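Local atomic coordinates of beta-porphyranase A (Bacteroides plebeius, PDB entry 4AW7), a protein that hydrolyses the sulfated red-algal polysaccharide porphyran, cutting the linkage between beta-D-galactose and alpha-L-galactose-6-sulfate and releasing mostly disaccharides. Residues Gly96-Lys101 with Asn181-Gly186; Gly203-Trp208 with Glu480-Ile485; Asn413-Val418 with Pro442-Ser447. All blocks are in the same frame, centred on the assembly; numbering follows the deposited sequence.

Contact 1 (Gly96-Lys101 with Asn181-Gly186)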
ATOM      1  N   GLY A  96     -30.572  17.278  -3.696  1.00 20.20           N
ATOM      2  CA  GLY A  96     -29.918  17.525  -4.969  1.00 20.23           C
ATOM      3  C   GLY A  96     -28.820  16.520  -5.306  1.00 19.68           C
ATOM      4  O   GLY A  96     -28.659  15.482  -4.659  1.00 20.21           O
ATOM      5  N   ASN A  97     -28.068  16.832  -6.351  1.00 18.90           N
ATOM      6  CA  ASN A  97     -26.974  16.004  -6.839  1.00 18.23           C
ATOM      7  C   ASN A  97     -25.875  15.882  -5.770  1.00 17.38           C
ATOM      8  O   ASN A  97     -25.549  16.848  -5.076  1.00 17.16           O
ATOM      9  CB  ASN A  97     -26.376  16.600  -8.130  1.00 19.92           C
ATOM     10  CG  ASN A  97     -25.196  15.809  -8.669  1.00 21.47           C
ATOM     11  OD1 ASN A  97     -25.376  14.725  -9.240  1.00 26.59           O
ATOM     12  ND2 ASN A  97     -23.975  16.340  -8.488  1.00 26.34           N
ATOM     13  N   ILE A  98     -25.328  14.677  -5.658  1.00 15.72           N
ATOM     14  CA  ILE A  98     -24.154  14.438  -4.813  1.00 15.05           C
ATOM     15  C   ILE A  98     -22.953  14.233  -5.718  1.00 14.27           C
ATOM     16  O   ILE A  98     -22.893  13.308  -6.521  1.00 15.86           O
ATOM     17  CB  ILE A  98     -24.341  13.241  -3.884  1.00 14.88           C
ATOM     18  CG1 ILE A  98     -25.573  13.433  -3.006  1.00 16.44           C
ATOM     19  CG2 ILE A  98     -23.086  13.059  -3.029  1.00 15.66           C
ATOM     20  CD1 ILE A  98     -25.831  12.328  -2.017  1.00 17.01           C
ATOM     21  N   SER A  99     -21.975  15.098  -5.540  1.00 13.86           N
ATOM     22  CA  SER A  99     -20.684  14.931  -6.185  1.00 14.23           C
ATOM     23  C   SER A  99     -19.710  14.271  -5.222  1.00 13.24           C
ATOM     24  O   SER A  99     -19.881  14.339  -4.000  1.00 13.80           O
ATOM     25  CB  SER A  99     -20.119  16.270  -6.582  1.00 14.50           C
ATOM     26  OG  SER A  99     -20.827  16.855  -7.663  1.00 19.52           O
ATOM     27  N   VAL A 100     -18.680  13.661  -5.798  1.00 12.56           N
ATOM     28  CA  VAL A 100     -17.697  12.887  -5.047  1.00 11.86           C
ATOM     29  C   VAL A 100     -16.310  13.498  -5.190  1.00 11.66           C
ATOM     30  O   VAL A 100     -15.824  13.673  -6.322  1.00 13.95           O
ATOM     31  CB  VAL A 100     -17.650  11.438  -5.538  1.00 12.48           C
ATOM     32  CG1 VAL A 100     -16.596  10.672  -4.784  1.00 14.74           C
ATOM     33  CG2 VAL A 100     -18.998  10.754  -5.401  1.00 14.58           C
ATOM     34  N   LYS A 101     -15.677  13.856  -4.072  1.00  9.77           N
ATOM     35  CA  LYS A 101     -14.314  14.343  -4.068  1.00  9.80           C
ATOM     36  C   LYS A 101     -13.396  13.196  -3.667  1.00  8.69           C
ATOM     37  O   LYS A 101     -13.626  12.506  -2.655  1.00  9.44           O
ATOM     38  CB  LYS A 101     -14.114  15.500  -3.112  1.00 10.89           C
ATOM     39  CG  LYS A 101     -12.759  16.198  -3.246  1.00 11.76           C
ATOM     40  CD  LYS A 101     -12.620  17.363  -2.255  1.00 16.24           C
ATOM     41  CE  LYS A 101     -11.264  17.991  -2.258  1.00 19.35           C
ATOM     42  NZ  LYS A 101     -11.220  19.037  -3.259  1.00 20.37           N
ATOM     43  N   ASN A 181     -28.398   3.047   1.295  1.00 16.09           N
ATOM     44  CA  ASN A 181     -28.882   4.375   0.928  1.00 16.26           C
ATOM     45  C   ASN A 181     -28.616   4.547  -0.580  1.00 17.14           C
ATOM     46  O   ASN A 181     -27.464   4.640  -1.005  1.00 16.70           O
ATOM     47  CB  ASN A 181     -28.196   5.476   1.755  1.00 16.33           C
ATOM     48  CG  ASN A 181     -28.750   6.836   1.467  1.00 18.78           C
ATOM     49  OD1 ASN A 181     -28.617   7.353   0.348  1.00 25.85           O
ATOM     50  ND2 ASN A 181     -29.329   7.458   2.474  1.00 18.78           N
ATOM     51  N   PRO A 182     -29.687   4.585  -1.424  1.00 18.14           N
ATOM     52  CA  PRO A 182     -29.434   4.627  -2.882  1.00 18.25           C
ATOM     53  C   PRO A 182     -28.735   5.902  -3.372  1.00 17.22           C
ATOM     54  O   PRO A 182     -28.151   5.893  -4.457  1.00 19.24           O
ATOM     55  CB  PRO A 182     -30.841   4.498  -3.505  1.00 19.83           C
ATOM     56  CG  PRO A 182     -31.779   4.816  -2.374  1.00 21.52           C
ATOM     57  CD  PRO A 182     -31.121   4.415  -1.114  1.00 18.74           C
ATOM     58  N   ARG A 183     -28.781   6.976  -2.601  1.00 17.06           N
ATOM     59  CA  ARG A 183     -28.046   8.195  -2.959  1.00 16.94           C
ATOM     60  C   ARG A 183     -26.531   8.056  -2.794  1.00 16.23           C
ATOM     61  O   ARG A 183     -25.765   8.772  -3.426  1.00 18.62           O
ATOM     62  CB  ARG A 183     -28.532   9.382  -2.172  1.00 16.97           C
ATOM     63  CG  ARG A 183     -29.880   9.856  -2.666  1.00 18.31           C
ATOM     64  CD  ARG A 183     -30.463  10.914  -1.806  1.00 19.04           C
ATOM     65  NE  ARG A 183     -29.703  12.146  -1.569  1.00 19.42           N
ATOM     66  CZ  ARG A 183     -29.535  13.128  -2.459  1.00 19.36           C
ATOM     67  NH1 ARG A 183     -30.011  13.025  -3.695  1.00 21.50           N
ATOM     68  NH2 ARG A 183     -28.908  14.221  -2.094  1.00 17.26           N
ATOM     69  N   LEU A 184     -26.105   7.153  -1.914  1.00 15.68           N
ATOM     70  CA  LEU A 184     -24.660   6.946  -1.644  1.00 14.46           C
ATOM     71  C   LEU A 184     -24.090   5.671  -2.229  1.00 14.83           C
ATOM     72  O   LEU A 184     -22.896   5.618  -2.535  1.00 14.72           O
ATOM     73  CB  LEU A 184     -24.452   6.893  -0.136  1.00 14.27           C
ATOM     74  CG  LEU A 184     -24.868   8.134   0.616  1.00 14.13           C
ATOM     75  CD1 LEU A 184     -24.693   7.962   2.127  1.00 14.32           C
ATOM     76  CD2 LEU A 184     -24.126   9.377   0.135  1.00 15.00           C
ATOM     77  N   ASN A 185     -24.904   4.624  -2.362  1.00 14.87           N
ATOM     78  CA  ASN A 185     -24.441   3.314  -2.790  1.00 16.16           C
ATOM     79  C   ASN A 185     -23.838   3.437  -4.186  1.00 17.72           C
ATOM     80  O   ASN A 185     -24.472   3.979  -5.114  1.00 19.17           O
ATOM     81  CB  ASN A 185     -25.599   2.304  -2.780  1.00 16.07           C
ATOM     82  CG  ASN A 185     -25.154   0.844  -2.961  1.00 16.90           C
ATOM     83  OD1 ASN A 185     -25.811   0.067  -3.660  1.00 24.26           O
ATOM     84  ND2 ASN A 185     -24.052   0.469  -2.337  1.00 16.20           N
ATOM     85  N   GLY A 186     -22.605   2.965  -4.339  1.00 18.45           N
ATOM     86  CA  GLY A 186     -21.871   3.091  -5.593  1.00 19.48           C
ATOM     87  C   GLY A 186     -20.992   4.329  -5.698  1.00 19.76           C
ATOM     88  O   GLY A 186     -20.087   4.348  -6.546  1.00 23.39           O
TER

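Contact 2 (Gly203-Trp208 with Glu480-Ile485). With K (potassium ion), chain F.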
ATOM      1  N   GLY A 203       1.664 -13.767  18.559  1.00 10.20           N
ATOM      2  CA  GLY A 203       0.936 -14.745  19.345  1.00  9.88           C
ATOM      3  C   GLY A 203       0.614 -16.002  18.567  1.00  9.77           C
ATOM      4  O   GLY A 203      -0.478 -16.548  18.660  1.00 10.42           O
ATOM      5  N   ASN A 204       1.539 -16.417  17.695  1.00 10.95           N
ATOM      6  CA  ASN A 204       1.292 -17.594  16.880  0.50 11.45           C
ATOM      7  C   ASN A 204       0.064 -17.397  15.996  1.00 10.43           C
ATOM      8  O   ASN A 204      -0.732 -18.307  15.810  1.00 11.85           O
ATOM      9  CB  ASN A 204       1.072 -18.810  17.784  0.50 12.39           C
ATOM     10  CG  ASN A 204       1.512 -20.076  17.150  0.50 14.91           C
ATOM     11  OD1 ASN A 204       2.497 -20.085  16.403  0.50 18.82           O
ATOM     12  ND2 ASN A 204       0.830 -21.175  17.474  0.50 18.34           N
ATOM     13  N   PHE A 205      -0.091 -16.181  15.467  1.00  9.49           N
ATOM     14  CA  PHE A 205      -1.212 -15.730  14.632  1.00  9.37           C
ATOM     15  C   PHE A 205      -2.505 -15.500  15.405  1.00  9.40           C
ATOM     16  O   PHE A 205      -3.538 -15.216  14.827  1.00  9.83           O
ATOM     17  CB  PHE A 205      -1.422 -16.596  13.382  1.00  9.75           C
ATOM     18  CG  PHE A 205      -0.334 -16.380  12.351  1.00  9.69           C
ATOM     19  CD1 PHE A 205       0.842 -17.068  12.427  1.00  9.63           C
ATOM     20  CD2 PHE A 205      -0.485 -15.449  11.324  1.00  9.95           C
ATOM     21  CE1 PHE A 205       1.861 -16.846  11.512  1.00  9.81           C
ATOM     22  CE2 PHE A 205       0.514 -15.249  10.388  1.00  9.75           C
ATOM     23  CZ  PHE A 205       1.674 -15.942  10.471  1.00 10.05           C
ATOM     24  N   ASN A 206      -2.424 -15.504  16.730  1.00  9.54           N
ATOM     25  CA  ASN A 206      -3.564 -15.019  17.528  1.00  8.93           C
ATOM     26  C   ASN A 206      -3.923 -13.593  17.161  1.00  9.17           C
ATOM     27  O   ASN A 206      -5.097 -13.216  17.174  1.00  9.40           O
ATOM     28  CB  ASN A 206      -3.280 -15.103  19.029  1.00 10.07           C
ATOM     29  CG  ASN A 206      -4.491 -14.737  19.860  1.00 10.39           C
ATOM     30  OD1 ASN A 206      -5.454 -15.480  19.857  1.00 12.54           O
ATOM     31  ND2 ASN A 206      -4.465 -13.575  20.519  1.00 11.94           N
ATOM     32  N   TYR A 207      -2.931 -12.786  16.831  1.00  8.56           N
ATOM     33  CA  TYR A 207      -3.173 -11.389  16.503  1.00  8.30           C
ATOM     34  C   TYR A 207      -4.024 -11.289  15.217  1.00  8.40           C
ATOM     35  O   TYR A 207      -5.044 -10.618  15.201  1.00  8.82           O
ATOM     36  CB  TYR A 207      -1.866 -10.598  16.426  1.00  7.58           C
ATOM     37  CG  TYR A 207      -2.122  -9.126  16.286  1.00  8.46           C
ATOM     38  CD1 TYR A 207      -2.283  -8.499  15.060  1.00  8.57           C
ATOM     39  CD2 TYR A 207      -2.213  -8.337  17.430  1.00  9.55           C
ATOM     40  CE1 TYR A 207      -2.555  -7.161  14.985  1.00  9.72           C
ATOM     41  CE2 TYR A 207      -2.461  -6.980  17.344  1.00 10.22           C
ATOM     42  CZ  TYR A 207      -2.624  -6.391  16.110  1.00 10.45           C
ATOM     43  OH  TYR A 207      -2.916  -5.042  16.044  1.00 14.01           O
ATOM     44  N   TRP A 208      -3.603 -11.954  14.155  1.00  7.81           N
ATOM     45  CA  TRP A 208      -4.411 -12.084  12.961  1.00  8.06           C
ATOM     46  C   TRP A 208      -5.837 -12.517  13.352  1.00  8.45           C
ATOM     47  O   TRP A 208      -6.813 -11.903  12.959  1.00  8.87           O
ATOM     48  CB  TRP A 208      -3.831 -13.137  12.009  1.00  8.65           C
ATOM     49  CG  TRP A 208      -4.786 -13.544  10.926  1.00  8.59           C
ATOM     50  CD1 TRP A 208      -5.494 -14.691  10.883  1.00  9.77           C
ATOM     51  CD2 TRP A 208      -5.142 -12.811   9.748  1.00  8.13           C
ATOM     52  NE1 TRP A 208      -6.280 -14.725   9.775  1.00  9.05           N
ATOM     53  CE2 TRP A 208      -6.089 -13.573   9.059  1.00  8.90           C
ATOM     54  CE3 TRP A 208      -4.744 -11.576   9.211  1.00  9.17           C
ATOM     55  CZ2 TRP A 208      -6.663 -13.148   7.868  1.00  9.66           C
ATOM     56  CZ3 TRP A 208      -5.293 -11.170   8.021  1.00  9.16           C
ATOM     57  CH2 TRP A 208      -6.269 -11.944   7.373  1.00  9.39           C
ATOM     58  N   GLU A 480      -6.957 -23.036   0.839  1.00 13.83           N
ATOM     59  CA  GLU A 480      -6.201 -23.306   2.066  1.00 13.95           C
ATOM     60  C   GLU A 480      -5.315 -22.138   2.422  1.00 12.19           C
ATOM     61  O   GLU A 480      -4.589 -21.651   1.571  1.00 12.65           O
ATOM     62  CB  GLU A 480      -5.333 -24.554   1.875  1.00 14.46           C
ATOM     63  CG  GLU A 480      -6.117 -25.820   1.669  1.00 17.68           C
ATOM     64  CD  GLU A 480      -6.780 -26.255   2.938  1.00 21.74           C
ATOM     65  OE1 GLU A 480      -6.079 -26.410   3.951  1.00 27.33           O
ATOM     66  OE2 GLU A 480      -7.992 -26.394   2.900  1.00 29.67           O
ATOM     67  N   TYR A 481      -5.375 -21.699   3.679  1.00 11.48           N
ATOM     68  CA  TYR A 481      -4.478 -20.671   4.198  1.00 10.59           C
ATOM     69  C   TYR A 481      -4.180 -20.971   5.658  1.00 11.03           C
ATOM     70  O   TYR A 481      -4.797 -21.874   6.257  1.00 12.16           O
ATOM     71  CB  TYR A 481      -4.998 -19.215   3.978  1.00 10.21           C
ATOM     72  CG  TYR A 481      -5.738 -18.637   5.151  1.00  9.76           C
ATOM     73  CD1 TYR A 481      -6.788 -19.316   5.743  1.00 10.83           C
ATOM     74  CD2 TYR A 481      -5.409 -17.388   5.651  1.00 10.22           C
ATOM     75  CE1 TYR A 481      -7.431 -18.801   6.879  1.00 10.64           C
ATOM     76  CE2 TYR A 481      -6.042 -16.855   6.767  1.00  9.81           C
ATOM     77  CZ  TYR A 481      -7.056 -17.575   7.397  1.00 10.55           C
ATOM     78  OH  TYR A 481      -7.647 -17.033   8.521  1.00 11.63           O
ATOM     79  N   LEU A 482      -3.250 -20.226   6.250  1.00 10.34           N
ATOM     80  CA  LEU A 482      -2.952 -20.294   7.689  1.00 10.49           C
ATOM     81  C   LEU A 482      -2.833 -21.727   8.183  1.00 11.78           C
ATOM     82  O   LEU A 482      -3.622 -22.203   9.009  1.00 12.87           O
ATOM     83  CB  LEU A 482      -3.963 -19.457   8.487  1.00 11.05           C
ATOM     84  CG  LEU A 482      -3.625 -19.243   9.968  1.00 12.43           C
ATOM     85  CD1 LEU A 482      -2.236 -18.644  10.157  1.00 15.25           C
ATOM     86  CD2 LEU A 482      -4.666 -18.327  10.572  1.00 16.48           C
ATOM     87  N   LYS A 483      -1.803 -22.410   7.707  1.00 11.35           N
ATOM     88  CA  LYS A 483      -1.606 -23.827   8.023  1.00 12.15           C
ATOM     89  C   LYS A 483      -0.399 -23.987   8.938  1.00 13.10           C
ATOM     90  O   LYS A 483       0.683 -23.544   8.611  1.00 12.78           O
ATOM     91  CB  LYS A 483      -1.385 -24.629   6.736  1.00 13.87           C
ATOM     92  CG  LYS A 483      -2.499 -24.559   5.708  1.00 15.34           C
ATOM     93  CD  LYS A 483      -3.845 -24.946   6.203  1.00 19.15           C
ATOM     94  CE  LYS A 483      -3.912 -26.426   6.523  1.00 22.10           C
ATOM     95  NZ  LYS A 483      -5.335 -26.918   6.654  1.00 26.03           N
ATOM     96  N   PRO A 484      -0.568 -24.653  10.091  1.00 14.58           N
ATOM     97  CA  PRO A 484       0.576 -24.866  10.963  1.00 15.49           C
ATOM     98  C   PRO A 484       1.543 -25.862  10.367  1.00 14.31           C
ATOM     99  O   PRO A 484       1.122 -26.819   9.718  1.00 16.25           O
ATOM    100  CB  PRO A 484      -0.047 -25.469  12.215  1.00 15.86           C
ATOM    101  CG  PRO A 484      -1.298 -26.041  11.803  1.00 17.53           C
ATOM    102  CD  PRO A 484      -1.807 -25.184  10.683  1.00 16.09           C
ATOM    103  N   ILE A 485       2.818 -25.602  10.539  1.00 13.41           N
ATOM    104  CA  ILE A 485       3.886 -26.404   9.967  1.00 14.45           C
ATOM    105  C   ILE A 485       4.418 -27.427  10.978  1.00 15.14           C
ATOM    106  O   ILE A 485       4.817 -27.066  12.080  1.00 16.41           O
ATOM    107  CB  ILE A 485       5.052 -25.531   9.523  1.00 14.17           C
ATOM    108  CG1 ILE A 485       4.568 -24.498   8.461  1.00 13.11           C
ATOM    109  CG2 ILE A 485       6.247 -26.368   8.996  1.00 15.17           C
ATOM    110  CD1 ILE A 485       5.552 -23.337   8.237  1.00 13.89           C
TER
HETATM  111  K     K F1616      -3.701  -3.658  13.621  0.50 23.32           K

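Contact 3 (Asn413-Val418 with Pro442-Ser447)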
ATOM      1  N   ASN A 413      15.705  -5.615 -28.527  1.00 20.42           N
ATOM      2  CA  ASN A 413      15.958  -4.776 -29.713  1.00 22.20           C
ATOM      3  C   ASN A 413      17.181  -3.867 -29.534  1.00 21.72           C
ATOM      4  O   ASN A 413      17.381  -2.916 -30.318  1.00 22.12           O
ATOM      5  CB  ASN A 413      14.753  -3.896 -30.027  1.00 23.60           C
ATOM      6  CG  ASN A 413      13.516  -4.677 -30.310  1.00 26.53           C
ATOM      7  OD1 ASN A 413      12.461  -4.413 -29.717  1.00 34.56           O
ATOM      8  ND2 ASN A 413      13.623  -5.666 -31.169  1.00 28.88           N
ATOM      9  N   SER A 414      17.984  -4.122 -28.504  1.00 21.20           N
ATOM     10  CA  SER A 414      19.150  -3.296 -28.206  1.00 21.63           C
ATOM     11  C   SER A 414      18.814  -1.819 -28.139  1.00 21.49           C
ATOM     12  O   SER A 414      19.594  -0.961 -28.554  1.00 21.67           O
ATOM     13  CB  SER A 414      20.239  -3.545 -29.260  1.00 22.78           C
ATOM     14  OG  SER A 414      20.577  -4.921 -29.268  1.00 25.32           O
ATOM     15  N   TRP A 415      17.628  -1.514 -27.612  1.00 20.14           N
ATOM     16  CA  TRP A 415      17.151  -0.141 -27.469  1.00 20.38           C
ATOM     17  C   TRP A 415      17.157   0.677 -28.765  1.00 21.49           C
ATOM     18  O   TRP A 415      17.254   1.900 -28.725  1.00 22.13           O
ATOM     19  CB  TRP A 415      17.985   0.609 -26.418  1.00 20.05           C
ATOM     20  CG  TRP A 415      18.152  -0.123 -25.121  1.00 19.50           C
ATOM     21  CD1 TRP A 415      19.276  -0.719 -24.664  1.00 21.99           C
ATOM     22  CD2 TRP A 415      17.153  -0.323 -24.107  1.00 16.09           C
ATOM     23  NE1 TRP A 415      19.059  -1.270 -23.434  1.00 20.64           N
ATOM     24  CE2 TRP A 415      17.754  -1.059 -23.069  1.00 18.99           C
ATOM     25  CE3 TRP A 415      15.820   0.066 -23.977  1.00 16.80           C
ATOM     26  CZ2 TRP A 415      17.078  -1.402 -21.906  1.00 19.57           C
ATOM     27  CZ3 TRP A 415      15.132  -0.307 -22.811  1.00 17.35           C
ATOM     28  CH2 TRP A 415      15.778  -1.021 -21.799  1.00 16.65           C
ATOM     29  N   LYS A 416      17.010   0.008 -29.902  1.00 22.10           N
ATOM     30  CA  LYS A 416      17.121   0.701 -31.200  1.00 22.74           C
ATOM     31  C   LYS A 416      16.162   1.879 -31.357  1.00 22.30           C
ATOM     32  O   LYS A 416      16.482   2.868 -32.046  1.00 24.32           O
ATOM     33  CB  LYS A 416      16.957  -0.312 -32.355  1.00 23.31           C
ATOM     34  CG  LYS A 416      15.518  -0.695 -32.686  1.00 26.26           C
ATOM     35  CD  LYS A 416      15.436  -1.843 -33.690  1.00 29.92           C
ATOM     36  CE  LYS A 416      13.995  -2.209 -33.991  1.00 31.23           C
ATOM     37  NZ  LYS A 416      13.236  -1.089 -34.635  1.00 31.89           N
ATOM     38  N   ASP A 417      14.982   1.782 -30.736  1.00 21.67           N
ATOM     39  CA  ASP A 417      13.908   2.761 -30.887  1.00 21.75           C
ATOM     40  C   ASP A 417      13.927   3.852 -29.817  1.00 20.54           C
ATOM     41  O   ASP A 417      13.035   4.697 -29.781  1.00 21.16           O
ATOM     42  CB  ASP A 417      12.560   2.026 -30.816  1.00 22.24           C
ATOM     43  CG  ASP A 417      12.490   0.876 -31.779  1.00 24.52           C
ATOM     44  OD1 ASP A 417      12.543   1.139 -33.001  1.00 27.49           O
ATOM     45  OD2 ASP A 417      12.416  -0.287 -31.324  1.00 27.35           O
ATOM     46  N   VAL A 418      14.916   3.818 -28.927  1.00 20.62           N
ATOM     47  CA  VAL A 418      14.960   4.679 -27.738  1.00 20.24           C
ATOM     48  C   VAL A 418      16.071   5.724 -27.906  1.00 20.37           C
ATOM     49  O   VAL A 418      17.138   5.424 -28.450  1.00 23.01           O
ATOM     50  CB  VAL A 418      15.152   3.801 -26.494  1.00 20.27           C
ATOM     51  CG1 VAL A 418      15.303   4.657 -25.210  1.00 21.30           C
ATOM     52  CG2 VAL A 418      13.940   2.877 -26.383  1.00 21.14           C
ATOM     53  N   PRO A 442      23.961   9.631 -22.848  1.00 12.49           N
ATOM     54  CA  PRO A 442      23.973   9.556 -24.324  1.00 12.66           C
ATOM     55  C   PRO A 442      23.381   8.311 -24.934  1.00 14.28           C
ATOM     56  O   PRO A 442      23.199   8.231 -26.136  1.00 15.42           O
ATOM     57  CB  PRO A 442      25.469   9.629 -24.633  1.00 13.84           C
ATOM     58  CG  PRO A 442      26.127   9.108 -23.440  1.00 14.72           C
ATOM     59  CD  PRO A 442      25.314   9.585 -22.280  1.00 13.24           C
ATOM     60  N   SER A 443      23.085   7.317 -24.091  1.00 15.51           N
ATOM     61  CA  SER A 443      22.481   6.071 -24.524  1.00 17.58           C
ATOM     62  C   SER A 443      21.872   5.417 -23.294  1.00 18.35           C
ATOM     63  O   SER A 443      22.208   5.773 -22.167  1.00 17.95           O
ATOM     64  CB  SER A 443      23.530   5.156 -25.160  1.00 19.55           C
ATOM     65  OG  SER A 443      24.644   4.974 -24.324  1.00 24.18           O
ATOM     66  N   MET A 444      20.964   4.479 -23.502  1.00 18.88           N
ATOM     67  CA  MET A 444      20.482   3.708 -22.368  1.00 19.41           C
ATOM     68  C   MET A 444      21.669   2.978 -21.777  1.00 19.85           C
ATOM     69  O   MET A 444      22.409   2.333 -22.500  1.00 20.49           O
ATOM     70  CB  MET A 444      19.441   2.689 -22.795  1.00 20.51           C
ATOM     71  CG  MET A 444      18.764   2.047 -21.601  1.00 23.05           C
ATOM     72  SD  MET A 444      17.683   3.184 -20.713  1.00 26.24           S
ATOM     73  CE  MET A 444      16.728   3.748 -22.010  1.00 26.68           C
ATOM     74  N   PRO A 445      21.843   3.032 -20.451  1.00 19.48           N
ATOM     75  CA  PRO A 445      23.021   2.344 -19.906  1.00 20.56           C
ATOM     76  C   PRO A 445      23.015   0.814 -20.066  1.00 19.60           C
ATOM     77  O   PRO A 445      21.959   0.200 -20.031  1.00 20.14           O
ATOM     78  CB  PRO A 445      22.971   2.712 -18.438  1.00 21.44           C
ATOM     79  CG  PRO A 445      22.182   3.969 -18.369  1.00 23.92           C
ATOM     80  CD  PRO A 445      21.147   3.837 -19.439  1.00 20.64           C
ATOM     81  N   GLU A 446      24.202   0.232 -20.250  1.00 18.82           N
ATOM     82  CA  GLU A 446      24.405  -1.217 -20.351  1.00 18.74           C
ATOM     83  C   GLU A 446      24.132  -1.843 -18.983  1.00 17.60           C
ATOM     84  O   GLU A 446      23.560  -2.927 -18.867  1.00 17.13           O
ATOM     85  CB  GLU A 446      25.830  -1.550 -20.810  1.00 20.09           C
ATOM     86  N   SER A 447      24.607  -1.151 -17.966  1.00 16.85           N
ATOM     87  CA  SER A 447      24.325  -1.541 -16.596  1.00 18.13           C
ATOM     88  C   SER A 447      24.237  -0.282 -15.750  1.00 18.51           C
ATOM     89  O   SER A 447      24.755   0.793 -16.114  1.00 19.91           O
ATOM     90  CB  SER A 447      25.399  -2.496 -16.060  1.00 19.13           C
ATOM     91  OG  SER A 447      26.651  -1.856 -15.937  1.00 22.35           O
TER
HETATM   92  O   HOH W   1      21.294  -1.814 -21.812  1.00 22.61           O
HETATM   93  O   HOH W   2      19.454   4.310 -26.137  1.00 34.02           O

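Contact 1 (Gly96-Lys101 with Asn181-Gly186)
The carbonyl oxygen of Gly96 receives two hydrogen bonds from the NH1/NH2 end of Arg183. NH2 of Arg183 lies 2.9 Å from O of Gly96, with an N-H...O angle of 146°, and NH1 of Arg183 lies 3.0 Å from the same O of Gly96. The acceptor sits close to the guanidinium plane. Two nearly parallel N-H bonds share one oxygen, so each hydrogen bond is bent.

Apolar contact comes from Ile98. Its CG1 and CD1 pass over one face of the guanidinium, CG1 of Ile98 reaching 3.5 Å from NH2 of Arg183. The two side chains cross at about a right angle, so the aliphatic branch lies across the flat group rather than end to end with it. A bend in the arginine at chi3 (57°) takes NE out of the extended chain. Farther along the isoleucine, CD1 of Ile98 meets CD2 of Leu184 at 4.0 Å, and Leu184 continues inward to Tyr131 and Ile178.

Within 181-186 the backbone is held by O of Asn181, which accepts from the N atoms of both Leu184 and Asn185; OD1 of Asn181 adds two weak bonds, to N of Arg183 and N of Leu184. This loop joins helix 160-179 to strand 189-195 of the parallel barrel sheet, and it meets the lead-in to strand 99-101.

NE of Arg183, outside the end-on pair, donates to O of Ser132, at the end of helix 120-132. Two backbone carbonyls from separate parts of the barrel thus restrict the turning of one guanidinium, and their partial negative charge, perhaps with that of the helix end, would probably offset part of its positive charge.

Contact 2 (Gly203-Trp208 with Glu480-Ile485)
The backbones come nearest at Phe205 and Leu482, whose CA atoms are 8.5 Å apart; Phe205 is the third residue of a type I' turn from Gly203 to Asn206 and stands at the N-cap position of helix 206-210, and Leu482 forms a G1 beta bulge with Lys483 opposite Val578.

Leu482 divides its two methyls between two aromatic rings. CD1 of Leu482 lies over one face of the Phe205 ring in a CH-pi contact, 4.0 Å from the ring centroid and 26° off the normal, displaced toward the rim. The other branch, CD2 of Leu482, approaches the Trp208 ring obliquely, at 3.7 Å from CD1 of Trp208. A chi1 of -170° swings the Leu482 fork away from the backbone N, placing one methyl at each ring.

The polar link is one hydrogen bond: NE1 of Trp208 donates to OH of Tyr481 at 3.0 Å and 160°, nearly straight and close to the indole plane. The tyrosine brings its edge, and CE2 of Tyr481 also packs on CZ2 of Trp208 at 3.9 Å. Helix 245-262 adds Met253, which touches Phe205, Trp208 and Tyr481.

Next to Trp208 in the helix, Tyr207 turns elsewhere, and its OH binds a potassium ion at 2.9 Å, together with Tyr193 OH and Tyr197 O.

The contact joins the catalytic barrel to the C-terminal beta-sandwich, where strand 469-484 pairs with strand 577-589. Its chemistry is chiefly apolar, and the indole N-H, in a buried residue, is satisfied by a hydroxyl across the domain boundary; this directional bond fixes where the hydroxyl meets the indole edge and, with the packing, restrains the indole's rotation.

Contact 3 (Asn413-Val418 with Pro442-Ser447)
Met444 lies over the indole face of Trp415. Its CG is centred on the five-membered ring, 3.7 Å from the centroid and 17° off the normal, a CH-pi contact whose shortest pair is CG of Met444 to CE2 of Trp415 at 3.6 Å. SD of Met444 stands above the six-membered ring, 4.6 Å from that centroid, so the sulfur makes a more distant Met-aromatic contact. The side chains cross at about a right angle. CG of Met444 is anti to the backbone N (chi1 -170°), and bends at chi2 and chi3 carry the methyl on to Val418, where CE of Met444 meets CG1 of Val418 at 3.6 Å.

No direct hydrogen bond joins the two segments; water supplies the polar links. One molecule accepts from NE1 of Trp415 at 2.8 Å and donates to O of Pro445 at 2.8 Å. A second accepts from N of Met444 at 3.0 Å and gives a weak bond to O of Val418.

Both segments are mainly loop, in the first beta-sandwich domain. Residues 413-418 follow strand 405-410, while residues 442-447 lead into strand 447-450; these two strands pair antiparallel, with Glu446 and Leu409 sharing a backbone hydrogen bond. The methionine side chain also packs on Leu458 of strand 454-462, and Val418 on Ala460 and Val462.

Trp415 is presented by overlapping turns, type I' from Asn413 to Lys416 and type I from Trp415 to Val418. OD1 of Asn411 receives the backbone N-H groups of Asn413 and Trp415. Farther out, NZ of Lys416 makes a salt bridge with OD1 of Asp417 at 2.8 Å, met on the syn side of the carboxylate, while OD2 of Asp417 hydrogen-bonds to OH of Tyr26, whose side chain also touches Trp415 and Val418.

How the contacts relate
The contacts follow the modular layout of the chain. Contact 1 comes first and lies wholly within the catalytic barrel, among the connections that enter strands 99-101 and 189-195. Contact 2 reaches from a barrel loop to strand 469-484 of the C-terminal sandwich, bringing together residues more than 270 positions apart. Contact 3 falls between those two segments in sequence and ties neighbouring loops of the intermediate sandwich. The centres of contact 1 and contact 2 lie about 40 Å apart, those of contact 1 and contact 3 about 50 Å, and those of contact 2 and contact 3 about 47 Å; none touches another. Contacts 1 and 3 are therefore local to single domains, whereas contact 2 bears on how the domains are placed.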